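Local structure of RahU protein (Pseudomonas aeruginosa PAO1, 6ZC2) at residues V9-S14 against G74-Y79; G86-D91 against G126-T131; N100-T105 against G113-G118. The protein is an aegerolysin that interacts with the membrane sphingolipid ceramide phosphorylethanolamine. All blocks are in the same frame, centred on the assembly; numbering follows the deposited sequence.

Interaction 1. Residues V9-S14 against G74-Y79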
ATOM      1  N   VAL A   9      -4.495  -1.902   0.644  1.00  8.81           N
ATOM      2  CA  VAL A   9      -3.374  -2.728   1.083  1.00  8.68           C
ATOM      3  C   VAL A   9      -3.543  -3.043   2.564  1.00  8.90           C
ATOM      4  O   VAL A   9      -3.526  -2.134   3.405  1.00  9.65           O
ATOM      5  CB  VAL A   9      -2.029  -2.033   0.821  1.00  9.34           C
ATOM      6  CG1 VAL A   9      -0.885  -2.974   1.151  1.00 10.39           C
ATOM      7  CG2 VAL A   9      -1.952  -1.533  -0.626  1.00 10.74           C
ATOM      8  N   LYS A  10      -3.691  -4.329   2.889  1.00  8.97           N
ATOM      9  CA  LYS A  10      -3.788  -4.786   4.276  1.00  8.88           C
ATOM     10  C   LYS A  10      -2.369  -5.004   4.796  1.00  8.92           C
ATOM     11  O   LYS A  10      -1.666  -5.904   4.326  1.00  9.61           O
ATOM     12  CB  LYS A  10      -4.595  -6.081   4.350  1.00  9.70           C
ATOM     13  CG  LYS A  10      -4.783  -6.604   5.766  1.00 10.50           C
ATOM     14  CD  LYS A  10      -5.569  -7.913   5.787  1.00 10.99           C
ATOM     15  CE  LYS A  10      -5.589  -8.517   7.183  1.00 11.79           C
ATOM     16  NZ  LYS A  10      -6.626  -9.589   7.312  1.00 12.04           N
ATOM     17  N   VAL A  11      -1.940  -4.180   5.748  1.00  9.46           N
ATOM     18  CA  VAL A  11      -0.588  -4.249   6.304  1.00  9.38           C
ATOM     19  C   VAL A  11      -0.606  -5.204   7.496  1.00  8.92           C
ATOM     20  O   VAL A  11      -1.210  -4.905   8.534  1.00 10.11           O
ATOM     21  CB  VAL A  11      -0.074  -2.859   6.700  1.00 10.08           C
ATOM     22  CG1 VAL A  11       1.328  -2.952   7.283  1.00 11.23           C
ATOM     23  CG2 VAL A  11      -0.105  -1.926   5.493  1.00 11.25           C
ATOM     24  N   VAL A  12       0.042  -6.358   7.336  1.00  9.20           N
ATOM     25  CA  VAL A  12       0.099  -7.420   8.341  1.00  9.02           C
ATOM     26  C   VAL A  12       1.521  -7.459   8.894  1.00  8.84           C
ATOM     27  O   VAL A  12       2.470  -7.801   8.178  1.00 10.17           O
ATOM     28  CB  VAL A  12      -0.308  -8.780   7.750  1.00 10.11           C
ATOM     29  CG1 VAL A  12      -0.174  -9.887   8.796  1.00 11.64           C
ATOM     30  CG2 VAL A  12      -1.731  -8.718   7.181  1.00 11.67           C
ATOM     31  N   VAL A  13       1.677  -7.113  10.167  1.00 10.22           N
ATOM     32  CA  VAL A  13       2.981  -7.038  10.821  1.00  9.85           C
ATOM     33  C   VAL A  13       3.207  -8.315  11.619  1.00 10.48           C
ATOM     34  O   VAL A  13       2.383  -8.688  12.464  1.00 11.56           O
ATOM     35  CB  VAL A  13       3.063  -5.801  11.734  1.00 10.17           C
ATOM     36  CG1 VAL A  13       4.387  -5.764  12.500  1.00 10.92           C
ATOM     37  CG2 VAL A  13       2.850  -4.516  10.915  1.00 10.22           C
ATOM     38  N   SER A  14       4.326  -8.980  11.367  1.00 12.60           N
ATOM     39  CA  SER A  14       4.666 -10.176  12.115  0.72 13.30           C
ATOM     40  C   SER A  14       5.164  -9.814  13.508  1.00 12.86           C
ATOM     41  O   SER A  14       5.698  -8.723  13.745  1.00 14.50           O
ATOM     42  CB  SER A  14       5.767 -10.951  11.396  0.72 13.85           C
ATOM     43  OG  SER A  14       6.130 -12.085  12.158  0.72 13.39           O
ATOM     44  N   GLY A  74       1.017   5.356  -6.657  1.00 10.42           N
ATOM     45  CA  GLY A  74       1.730   5.933  -5.530  1.00 10.49           C
ATOM     46  C   GLY A  74       2.575   4.902  -4.814  1.00  9.89           C
ATOM     47  O   GLY A  74       2.821   3.806  -5.327  1.00 10.42           O
ATOM     48  N   SER A  75       3.026   5.273  -3.613  1.00  9.61           N
ATOM     49  CA  SER A  75       3.887   4.399  -2.821  1.00  9.41           C
ATOM     50  C   SER A  75       3.850   4.801  -1.352  1.00  9.74           C
ATOM     51  O   SER A  75       3.413   5.901  -0.998  1.00 10.60           O
ATOM     52  CB  SER A  75       5.333   4.444  -3.315  1.00 11.82           C
ATOM     53  OG  SER A  75       5.901   5.717  -3.086  1.00 14.43           O
ATOM     54  N   PHE A  76       4.335   3.892  -0.502  1.00  9.39           N
ATOM     55  CA  PHE A  76       4.646   4.203   0.889  1.00  9.16           C
ATOM     56  C   PHE A  76       5.821   3.339   1.339  1.00  9.05           C
ATOM     57  O   PHE A  76       6.053   2.251   0.800  1.00  9.53           O
ATOM     58  CB  PHE A  76       3.441   4.062   1.848  1.00  9.76           C
ATOM     59  CG  PHE A  76       2.844   2.675   1.902  1.00  9.68           C
ATOM     60  CD1 PHE A  76       3.355   1.700   2.760  1.00  9.87           C
ATOM     61  CD2 PHE A  76       1.751   2.352   1.104  1.00 10.21           C
ATOM     62  CE1 PHE A  76       2.795   0.422   2.801  1.00 10.60           C
ATOM     63  CE2 PHE A  76       1.193   1.083   1.140  1.00 10.94           C
ATOM     64  CZ  PHE A  76       1.711   0.118   1.990  1.00 11.06           C
ATOM     65  N   ASP A  77       6.563   3.831   2.331  1.00  8.89           N
ATOM     66  CA  ASP A  77       7.678   3.092   2.912  1.00  8.46           C
ATOM     67  C   ASP A  77       7.255   2.444   4.230  1.00  8.49           C
ATOM     68  O   ASP A  77       6.371   2.939   4.941  1.00  9.30           O
ATOM     69  CB  ASP A  77       8.891   3.999   3.165  1.00  9.49           C
ATOM     70  CG  ASP A  77       9.559   4.481   1.893  1.00 10.67           C
ATOM     71  OD1 ASP A  77       9.211   3.987   0.797  1.00 12.63           O
ATOM     72  OD2 ASP A  77      10.422   5.381   2.000  1.00 11.13           O
ATOM     73  N   CYS A  78       7.916   1.328   4.553  1.00  8.73           N
ATOM     74  CA  CYS A  78       7.752   0.630   5.822  1.00  8.24           C
ATOM     75  C   CYS A  78       9.065   0.696   6.592  1.00  7.86           C
ATOM     76  O   CYS A  78      10.128   0.393   6.031  1.00  8.73           O
ATOM     77  CB  CYS A  78       7.375  -0.839   5.578  1.00  9.43           C
ATOM     78  SG  CYS A  78       5.781  -1.060   4.754  1.00  9.91           S
ATOM     79  N   TYR A  79       8.985   1.081   7.874  1.00  7.97           N
ATOM     80  CA  TYR A  79      10.145   1.217   8.750  1.00  8.33           C
ATOM     81  C   TYR A  79       9.992   0.382  10.022  1.00  7.85           C
ATOM     82  O   TYR A  79       8.900   0.283  10.594  1.00  8.72           O
ATOM     83  CB  TYR A  79      10.369   2.701   9.142  1.00  8.78           C
ATOM     84  CG  TYR A  79      11.198   3.463   8.134  1.00  8.50           C
ATOM     85  CD1 TYR A  79      10.638   3.984   6.972  1.00  9.25           C
ATOM     86  CD2 TYR A  79      12.560   3.624   8.326  1.00  8.75           C
ATOM     87  CE1 TYR A  79      11.415   4.655   6.038  1.00  9.54           C
ATOM     88  CE2 TYR A  79      13.351   4.285   7.400  1.00  8.85           C
ATOM     89  CZ  TYR A  79      12.775   4.803   6.261  1.00  9.51           C
ATOM     90  OH  TYR A  79      13.564   5.456   5.345  1.00 11.58           O
TER
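V9 and V11 meet F76 through apolar contacts, and both valines converge on one atom of its ring, CZ. V9 brings up CG1, the methyl anti to its backbone N (chi1 -174°), which comes in at the ring's edge, near the ring plane, 4.1 Å from F76 CZ. V11 uses its other branch: CG2, the methyl beside the backbone N, approaches obliquely and stops 4.4 Å from F76 CZ. CG of F76, tucked between the backbone N and the carbonyl carbon (chi1 60°), carries the ring off strand 72-80 with CZ foremost toward the valines. The contact spans the two sheets of a beta sandwich, the aegerolysin fold: strand 6-13 belongs to the mixed sheet, strand 72-80 to the antiparallel one, and the CA atoms of V11 and C78 are 9.7 Å apart. No hydrogen bond crosses at this point. Within the mixed sheet, strand 6-13 is bonded on both sides, V9 to I60 and K10 to V128 and L130. F76 also meets the F88 ring, the planes about 25° apart, and touches I22 and I60. Polar groups of segment 74-79 bond elsewhere, S75 OG with T26 OG1 and D77 OD2 with N24 ND2.

Interaction 2. Residues G86-D91 against G126-T131. With EDO (1,2-ethanediol), chain E; EDO (1,2-ethanediol), chain F; EDO (1,2-ethanediol), chain D.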
ATOM      1  N   GLY A  86      11.469  -1.386   3.443  1.00  8.73           N
ATOM      2  CA  GLY A  86      11.231  -1.422   2.014  1.00  8.85           C
ATOM      3  C   GLY A  86      10.111  -0.474   1.622  1.00  8.51           C
ATOM      4  O   GLY A  86       9.639   0.331   2.427  1.00  9.41           O
ATOM      5  N   THR A  87       9.702  -0.591   0.354  1.00  8.68           N
ATOM      6  CA  THR A  87       8.739   0.318  -0.266  1.00  8.76           C
ATOM      7  C   THR A  87       7.662  -0.479  -0.991  1.00  8.49           C
ATOM      8  O   THR A  87       7.983  -1.370  -1.786  1.00  9.31           O
ATOM      9  CB  THR A  87       9.436   1.239  -1.280  1.00  9.92           C
ATOM     10  OG1 THR A  87      10.441   2.009  -0.612  1.00 11.21           O
ATOM     11  CG2 THR A  87       8.431   2.167  -1.974  1.00 10.84           C
ATOM     12  N   PHE A  88       6.393  -0.151  -0.730  1.00  8.77           N
ATOM     13  CA  PHE A  88       5.268  -0.697  -1.486  1.00  8.95           C
ATOM     14  C   PHE A  88       4.805   0.335  -2.515  1.00  8.97           C
ATOM     15  O   PHE A  88       4.574   1.494  -2.159  1.00 10.08           O
ATOM     16  CB  PHE A  88       4.098  -1.064  -0.566  1.00  9.56           C
ATOM     17  CG  PHE A  88       2.994  -1.785  -1.286  1.00  9.35           C
ATOM     18  CD1 PHE A  88       3.028  -3.160  -1.445  1.00 10.31           C
ATOM     19  CD2 PHE A  88       1.950  -1.080  -1.868  1.00  9.73           C
ATOM     20  CE1 PHE A  88       2.033  -3.823  -2.143  1.00 11.21           C
ATOM     21  CE2 PHE A  88       0.960  -1.740  -2.578  1.00 10.12           C
ATOM     22  CZ  PHE A  88       1.003  -3.109  -2.718  1.00 11.41           C
ATOM     23  N   SER A  89       4.654  -0.084  -3.777  1.00  9.09           N
ATOM     24  CA  SER A  89       4.263   0.800  -4.870  0.57 10.25           C
ATOM     25  C   SER A  89       3.176   0.134  -5.703  1.00  9.96           C
ATOM     26  O   SER A  89       3.091  -1.092  -5.760  1.00 10.89           O
ATOM     27  CB  SER A  89       5.452   1.112  -5.797  0.57 12.44           C
ATOM     28  OG  SER A  89       6.465   1.836  -5.127  0.57 15.05           O
ATOM     29  N   TRP A  90       2.360   0.951  -6.382  1.00 10.14           N
ATOM     30  CA  TRP A  90       1.289   0.419  -7.226  1.00 10.28           C
ATOM     31  C   TRP A  90       0.967   1.389  -8.358  1.00 11.14           C
ATOM     32  O   TRP A  90       1.251   2.592  -8.284  1.00 11.37           O
ATOM     33  CB  TRP A  90      -0.004   0.137  -6.428  1.00 10.46           C
ATOM     34  CG  TRP A  90      -0.644   1.407  -5.928  1.00  9.91           C
ATOM     35  CD1 TRP A  90      -1.603   2.159  -6.560  1.00 11.04           C
ATOM     36  CD2 TRP A  90      -0.318   2.109  -4.719  1.00  9.73           C
ATOM     37  NE1 TRP A  90      -1.894   3.276  -5.812  1.00 10.68           N
ATOM     38  CE2 TRP A  90      -1.119   3.270  -4.682  1.00  9.94           C
ATOM     39  CE3 TRP A  90       0.575   1.867  -3.666  1.00  9.74           C
ATOM     40  CZ2 TRP A  90      -1.062   4.181  -3.629  1.00 10.73           C
ATOM     41  CZ3 TRP A  90       0.634   2.775  -2.627  1.00 10.53           C
ATOM     42  CH2 TRP A  90      -0.175   3.919  -2.619  1.00 10.96           C
ATOM     43  N   ASP A  91       0.321   0.848  -9.395  1.00 11.86           N
ATOM     44  CA  ASP A  91      -0.155   1.632 -10.532  1.00 13.07           C
ATOM     45  C   ASP A  91      -1.421   0.976 -11.066  1.00 12.96           C
ATOM     46  O   ASP A  91      -1.380  -0.177 -11.510  1.00 13.91           O
ATOM     47  CB  ASP A  91       0.916   1.702 -11.622  1.00 14.30           C
ATOM     48  CG  ASP A  91       0.450   2.469 -12.839  0.90 16.03           C
ATOM     49  OD1 ASP A  91      -0.287   3.463 -12.670  0.90 15.89           O
ATOM     50  OD2 ASP A  91       0.828   2.080 -13.965  0.90 18.70           O
ATOM     51  N   GLY A 126      -7.898  -3.722  -6.341  1.00 11.13           N
ATOM     52  CA  GLY A 126      -8.634  -4.318  -5.240  1.00 11.97           C
ATOM     53  C   GLY A 126      -7.757  -4.545  -4.016  1.00 10.76           C
ATOM     54  O   GLY A 126      -6.773  -3.842  -3.783  1.00 10.50           O
ATOM     55  N   GLU A 127      -8.133  -5.550  -3.220  1.00 11.02           N
ATOM     56  CA  GLU A 127      -7.459  -5.831  -1.955  1.00 11.21           C
ATOM     57  C   GLU A 127      -6.184  -6.637  -2.178  1.00 11.42           C
ATOM     58  O   GLU A 127      -6.204  -7.692  -2.820  1.00 13.29           O
ATOM     59  CB  GLU A 127      -8.391  -6.607  -1.015  1.00 11.64           C
ATOM     60  CG  GLU A 127      -9.599  -5.808  -0.552  1.00 11.80           C
ATOM     61  CD  GLU A 127     -10.430  -6.497   0.525  1.00 12.44           C
ATOM     62  OE1 GLU A 127     -10.282  -7.722   0.726  1.00 14.21           O
ATOM     63  OE2 GLU A 127     -11.246  -5.805   1.172  1.00 12.71           O
ATOM     64  N   VAL A 128      -5.079  -6.143  -1.621  1.00 10.84           N
ATOM     65  CA  VAL A 128      -3.788  -6.823  -1.620  1.00 10.44           C
ATOM     66  C   VAL A 128      -3.333  -6.923  -0.171  1.00 10.18           C
ATOM     67  O   VAL A 128      -3.382  -5.929   0.560  1.00 11.07           O
ATOM     68  CB  VAL A 128      -2.742  -6.032  -2.435  1.00 11.44           C
ATOM     69  CG1 VAL A 128      -1.355  -6.669  -2.312  1.00 12.48           C
ATOM     70  CG2 VAL A 128      -3.163  -5.919  -3.889  1.00 12.66           C
ATOM     71  N   THR A 129      -2.888  -8.104   0.249  1.00 10.63           N
ATOM     72  CA  THR A 129      -2.337  -8.281   1.589  1.00 10.29           C
ATOM     73  C   THR A 129      -0.813  -8.212   1.531  1.00  9.87           C
ATOM     74  O   THR A 129      -0.195  -8.821   0.655  1.00 11.85           O
ATOM     75  CB  THR A 129      -2.795  -9.612   2.199  1.00 11.98           C
ATOM     76  OG1 THR A 129      -4.226  -9.632   2.278  1.00 14.29           O
ATOM     77  CG2 THR A 129      -2.226  -9.798   3.599  1.00 13.31           C
ATOM     78  N   LEU A 130      -0.215  -7.448   2.450  1.00  9.39           N
ATOM     79  CA  LEU A 130       1.233  -7.258   2.541  1.00  9.34           C
ATOM     80  C   LEU A 130       1.684  -7.783   3.903  1.00  8.97           C
ATOM     81  O   LEU A 130       1.391  -7.171   4.935  1.00  9.44           O
ATOM     82  CB  LEU A 130       1.585  -5.773   2.387  1.00  9.52           C
ATOM     83  CG  LEU A 130       3.051  -5.386   2.582  1.00  8.92           C
ATOM     84  CD1 LEU A 130       3.950  -6.068   1.554  1.00 10.26           C
ATOM     85  CD2 LEU A 130       3.209  -3.871   2.523  1.00 10.33           C
ATOM     86  N   THR A 131       2.374  -8.922   3.917  1.00  9.18           N
ATOM     87  CA  THR A 131       2.793  -9.562   5.163  1.00  9.45           C
ATOM     88  C   THR A 131       4.284  -9.314   5.388  1.00  8.91           C
ATOM     89  O   THR A 131       5.122  -9.744   4.583  1.00  9.98           O
ATOM     90  CB  THR A 131       2.459 -11.057   5.139  1.00 10.60           C
ATOM     91  OG1 THR A 131       1.046 -11.224   4.938  1.00 11.60           O
ATOM     92  CG2 THR A 131       2.849 -11.716   6.449  1.00 11.86           C
TER
HETATM   93  C1  EDO E 204      -8.364  -8.284  -5.239  0.80 22.56           C
HETATM   94  O1  EDO E 204      -7.767  -9.225  -4.333  0.80 18.38           O
HETATM   95  C2  EDO E 204      -9.882  -8.257  -5.055  0.90 29.98           C
HETATM   96  O2  EDO E 204     -10.261  -7.340  -4.018  0.95 20.14           O
HETATM   97  C1  EDO F 205      13.556  -0.390  -0.928  1.00 19.00           C
HETATM   98  O1  EDO F 205      14.574   0.325  -0.214  1.00 25.45           O
HETATM   99  C2  EDO F 205      13.260   0.326  -2.240  1.00 42.58           C
HETATM  100  O2  EDO F 205      12.924   1.692  -1.972  1.00 26.79           O
HETATM  101  C1  EDO D 203      -3.022   7.225 -13.647  0.90 20.03           C
HETATM  102  O1  EDO D 203      -4.206   6.746 -14.284  0.85 16.93           O
HETATM  103  C2  EDO D 203      -2.268   6.034 -13.065  0.95 18.87           C
HETATM  104  O2  EDO D 203      -1.664   5.265 -14.113  0.95 18.84           O
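In the interior of the beta sandwich, F88 on strand 83-92 of the antiparallel sheet reaches across to V128 and L130 on strand 126-134 of the mixed sheet. With CG anti to the backbone N (chi1 -173°), the F88 ring extends between the two layers and touches both aliphatic side chains with different atoms. Its CD1 meets L130 CD2 at 4.0 Å, and its far end, CZ, lies 4.3 Å from V128 CG1. Both methyls arrive obliquely, and the ring and the leucine side chain run past each other in opposite senses. V9 and T115 from the facing sheet also touch the F88 side chain, so F88 is packed by three neighbouring strands there. Three ethanediols, probably from the crystallisation liquor, sit on polar groups away from the contact. T87 OG1 accepts from O2 of one at 2.8 Å, and D91 OD1 from O2 of another at 2.7 Å. The third is held at both ends by the backbone of E127, whose N donates an almost straight bond (176°) to its O2 and whose O accepts from its O1. No hydrogen bond joins the two segments, so their contact rests on buried apolar surface and needs no directional bond.

Interaction 3. Residues N100-T105 against G113-G118. With EDO (1,2-ethanediol), chain J; EDO (1,2-ethanediol), chain E.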
ATOM      1  N   ASN A 100      -2.363  -3.599 -14.533  1.00 21.23           N
ATOM      2  CA  ASN A 100      -2.103  -3.027 -13.220  1.00 17.50           C
ATOM      3  C   ASN A 100      -0.875  -3.697 -12.620  1.00 16.29           C
ATOM      4  O   ASN A 100      -0.629  -4.886 -12.839  1.00 17.87           O
ATOM      5  CB  ASN A 100      -3.282  -3.276 -12.280  1.00 17.24           C
ATOM      6  CG  ASN A 100      -4.604  -2.804 -12.851  1.00 16.89           C
ATOM      7  OD1 ASN A 100      -4.673  -1.777 -13.528  1.00 17.66           O
ATOM      8  ND2 ASN A 100      -5.665  -3.559 -12.583  1.00 17.25           N
ATOM      9  N   THR A 101      -0.098  -2.928 -11.854  1.00 15.00           N
ATOM     10  CA  THR A 101       1.104  -3.455 -11.224  1.00 14.60           C
ATOM     11  C   THR A 101       1.174  -3.023  -9.765  1.00 13.62           C
ATOM     12  O   THR A 101       0.622  -1.990  -9.377  1.00 13.59           O
ATOM     13  CB  THR A 101       2.393  -3.019 -11.953  1.00 16.08           C
ATOM     14  OG1 THR A 101       2.463  -1.590 -11.996  1.00 16.84           O
ATOM     15  CG2 THR A 101       2.439  -3.584 -13.367  1.00 18.23           C
ATOM     16  N   TRP A 102       1.857  -3.838  -8.962  1.00 12.87           N
ATOM     17  CA  TRP A 102       2.141  -3.497  -7.572  1.00 12.12           C
ATOM     18  C   TRP A 102       3.308  -4.352  -7.100  1.00 12.14           C
ATOM     19  O   TRP A 102       3.567  -5.429  -7.646  1.00 13.41           O
ATOM     20  CB  TRP A 102       0.918  -3.682  -6.660  1.00 12.34           C
ATOM     21  CG  TRP A 102       0.407  -5.086  -6.634  1.00 12.30           C
ATOM     22  CD1 TRP A 102       0.729  -6.058  -5.733  1.00 13.32           C
ATOM     23  CD2 TRP A 102      -0.502  -5.686  -7.566  1.00 12.74           C
ATOM     24  NE1 TRP A 102       0.078  -7.227  -6.046  1.00 13.72           N
ATOM     25  CE2 TRP A 102      -0.682  -7.027  -7.169  1.00 13.61           C
ATOM     26  CE3 TRP A 102      -1.180  -5.221  -8.697  1.00 13.43           C
ATOM     27  CZ2 TRP A 102      -1.517  -7.908  -7.864  1.00 14.44           C
ATOM     28  CZ3 TRP A 102      -2.004  -6.097  -9.388  1.00 14.36           C
ATOM     29  CH2 TRP A 102      -2.168  -7.422  -8.965  1.00 14.49           C
ATOM     30  N   SER A 103       4.017  -3.863  -6.083  1.00 10.99           N
ATOM     31  CA  SER A 103       5.190  -4.586  -5.600  1.00 11.12           C
ATOM     32  C   SER A 103       5.622  -4.061  -4.237  1.00 10.23           C
ATOM     33  O   SER A 103       5.423  -2.886  -3.909  1.00 10.96           O
ATOM     34  CB  SER A 103       6.360  -4.440  -6.579  1.00 13.27           C
ATOM     35  OG  SER A 103       6.774  -3.090  -6.658  1.00 14.61           O
ATOM     36  N   PHE A 104       6.242  -4.945  -3.459  1.00  9.84           N
ATOM     37  CA  PHE A 104       7.066  -4.551  -2.325  1.00  9.43           C
ATOM     38  C   PHE A 104       8.522  -4.779  -2.703  1.00  9.47           C
ATOM     39  O   PHE A 104       8.872  -5.855  -3.195  1.00 11.17           O
ATOM     40  CB  PHE A 104       6.733  -5.363  -1.067  1.00  9.52           C
ATOM     41  CG  PHE A 104       7.500  -4.916   0.153  1.00  8.89           C
ATOM     42  CD1 PHE A 104       7.085  -3.808   0.881  1.00  9.34           C
ATOM     43  CD2 PHE A 104       8.641  -5.590   0.564  1.00  9.88           C
ATOM     44  CE1 PHE A 104       7.792  -3.389   1.999  1.00 10.97           C
ATOM     45  CE2 PHE A 104       9.351  -5.174   1.683  1.00 10.31           C
ATOM     46  CZ  PHE A 104       8.924  -4.078   2.401  1.00 10.90           C
ATOM     47  N   THR A 105       9.367  -3.767  -2.481  1.00  9.61           N
ATOM     48  CA  THR A 105      10.797  -3.898  -2.732  1.00 10.10           C
ATOM     49  C   THR A 105      11.531  -3.807  -1.405  1.00  9.55           C
ATOM     50  O   THR A 105      11.497  -2.749  -0.762  1.00  9.91           O
ATOM     51  CB  THR A 105      11.282  -2.808  -3.690  1.00 11.41           C
ATOM     52  OG1 THR A 105      10.522  -2.884  -4.902  1.00 12.70           O
ATOM     53  CG2 THR A 105      12.762  -2.991  -4.018  1.00 13.49           C
ATOM     54  N   GLY A 113       8.473  -8.485   2.509  1.00  9.32           N
ATOM     55  CA  GLY A 113       7.069  -8.142   2.411  1.00  9.29           C
ATOM     56  C   GLY A 113       6.442  -8.958   1.301  1.00  8.86           C
ATOM     57  O   GLY A 113       6.654  -8.672   0.118  1.00 10.16           O
ATOM     58  N   ILE A 114       5.699  -9.996   1.677  1.00  9.72           N
ATOM     59  CA  ILE A 114       5.116 -10.938   0.728  1.00  9.70           C
ATOM     60  C   ILE A 114       3.690 -10.495   0.431  1.00 10.32           C
ATOM     61  O   ILE A 114       2.913 -10.211   1.354  1.00 10.98           O
ATOM     62  CB  ILE A 114       5.153 -12.370   1.293  1.00 10.84           C
ATOM     63  CG1 ILE A 114       6.592 -12.787   1.640  1.00 11.44           C
ATOM     64  CG2 ILE A 114       4.501 -13.357   0.320  1.00 12.95           C
ATOM     65  CD1 ILE A 114       7.577 -12.710   0.483  1.00 12.06           C
ATOM     66  N   THR A 115       3.343 -10.422  -0.853  1.00 11.19           N
ATOM     67  CA  THR A 115       2.030  -9.949  -1.264  1.00 12.79           C
ATOM     68  C   THR A 115       1.140 -11.107  -1.702  1.00 13.38           C
ATOM     69  O   THR A 115       1.610 -12.110  -2.245  1.00 15.66           O
ATOM     70  CB  THR A 115       2.139  -8.946  -2.416  1.00 14.81           C
ATOM     71  OG1 THR A 115       2.760  -9.583  -3.539  1.00 18.69           O
ATOM     72  CG2 THR A 115       2.957  -7.738  -2.012  1.00 14.47           C
ATOM     73  N   SER A 116      -0.160 -10.951  -1.460  1.00 13.06           N
ATOM     74  CA  SER A 116      -1.155 -11.890  -1.949  0.70 14.12           C
ATOM     75  C   SER A 116      -2.394 -11.120  -2.377  1.00 13.70           C
ATOM     76  O   SER A 116      -2.722 -10.069  -1.821  1.00 14.23           O
ATOM     77  CB  SER A 116      -1.512 -12.962  -0.908  0.70 16.78           C
ATOM     78  OG  SER A 116      -2.043 -12.382   0.268  0.70 18.22           O
ATOM     79  N   GLY A 117      -3.072 -11.645  -3.396  1.00 13.63           N
ATOM     80  CA  GLY A 117      -4.246 -10.989  -3.935  1.00 14.00           C
ATOM     81  C   GLY A 117      -3.911  -9.906  -4.949  1.00 13.56           C
ATOM     82  O   GLY A 117      -2.749  -9.598  -5.232  1.00 16.02           O
ATOM     83  N   GLY A 118      -4.962  -9.318  -5.500  1.00 13.86           N
ATOM     84  CA  GLY A 118      -4.851  -8.204  -6.432  1.00 14.25           C
ATOM     85  C   GLY A 118      -5.190  -8.624  -7.853  1.00 15.36           C
ATOM     86  O   GLY A 118      -4.864  -9.737  -8.288  1.00 16.37           O
TER
HETATM   87  C1  EDO J 209       2.023  -7.495 -10.052  1.00 27.79           C
HETATM   88  O1  EDO J 209       2.615  -6.304 -10.576  1.00 19.77           O
HETATM   89  C2  EDO J 209       0.812  -7.864 -10.902  1.00 59.95           C
HETATM   90  O2  EDO J 209       1.003  -7.400 -12.245  1.00 41.58           O
HETATM   91  C1  EDO E 204      -8.364  -8.284  -5.239  0.80 22.56           C
HETATM   92  O1  EDO E 204      -7.767  -9.225  -4.333  0.80 18.38           O
HETATM   93  C2  EDO E 204      -9.882  -8.257  -5.055  0.90 29.98           C
HETATM   94  O2  EDO E 204     -10.261  -7.340  -4.018  0.95 20.14           O
HETATM   95  O   HOH W   1      -0.113  -9.967  -4.820  1.00 15.99           O
HETATM   96  O   HOH W   2       4.003  -8.108  -5.901  1.00 32.62           O
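The W102 indole and the F104 ring carry this contact against the G113-G118 segment, at one edge of the beta sandwich. An ethanediol lies over one face of the indole, its C1 3.9 Å above the ring plane and over the centre, while a water sits in plane at the indole edge. G117 and G118 approach obliquely, with G117 O 3.4 Å from W102 CZ2 and G118 C 3.4 Å from W102 CH2. F104 offers its face to G113: the glycine CA stands 4.0 Å from the F104 ring centroid and 30° off the normal, a CH-pi contact made close by the lack of a side chain on G113. Strands 101-106 and 111-116 are the outermost strands of their respective sheets; their touching parts run nearly antiparallel, and no direct hydrogen bond joins the two segments. Water takes over that role. The in-plane water accepts from W102 NE1 at 3.0 Å and donates to G117 O at 2.7 Å, and it also bonds to T115 OG1. A second water bonds to T115 OG1 at 3.0 Å and donates to W102 O, so the threonine hydroxyl is gripped by both bridges. A chi1 of 60° at W102 swings the indole toward G117 and G118, where it also touches V128 and I125. Just before the strand, N100 ND2 bonds to N119 O and G122 O, and N100 OD1 to the nitrogen of a TRIS molecule, probably from the crystallisation liquor. The ethanediol over the indole is tied to the same segment: its O2 donates to N100 O, and its O1 donates to W102 O while accepting from W102 N at 3.0 Å with an N-H...O angle of 163°.

Overall arrangement
All three interactions join the same two sheets of the sandwich, stepping from strand to neighbouring strand toward one edge. Centres of interactions 1 and 2 lie about 7 Å apart, those of 2 and 3 about 5 Å, and those of 1 and 3 about 10 Å. Backbone bonds link neighbours: K10 O to L130 N (2.8 Å) joins interactions 1 and 2 in the mixed sheet, while D91 N to T101 O and T87 O to T105 N (both 2.9 Å) join 2 and 3 in the antiparallel one. Interactions 1 and 3 touch through C78 SG and F104 CE1, 4.1 Å apart. One ethanediol bonds both E127 and G118 N, spanning interactions 2 and 3; the TRIS molecule, probably from the crystallisation liquor, lies at the N100 end of interaction 3.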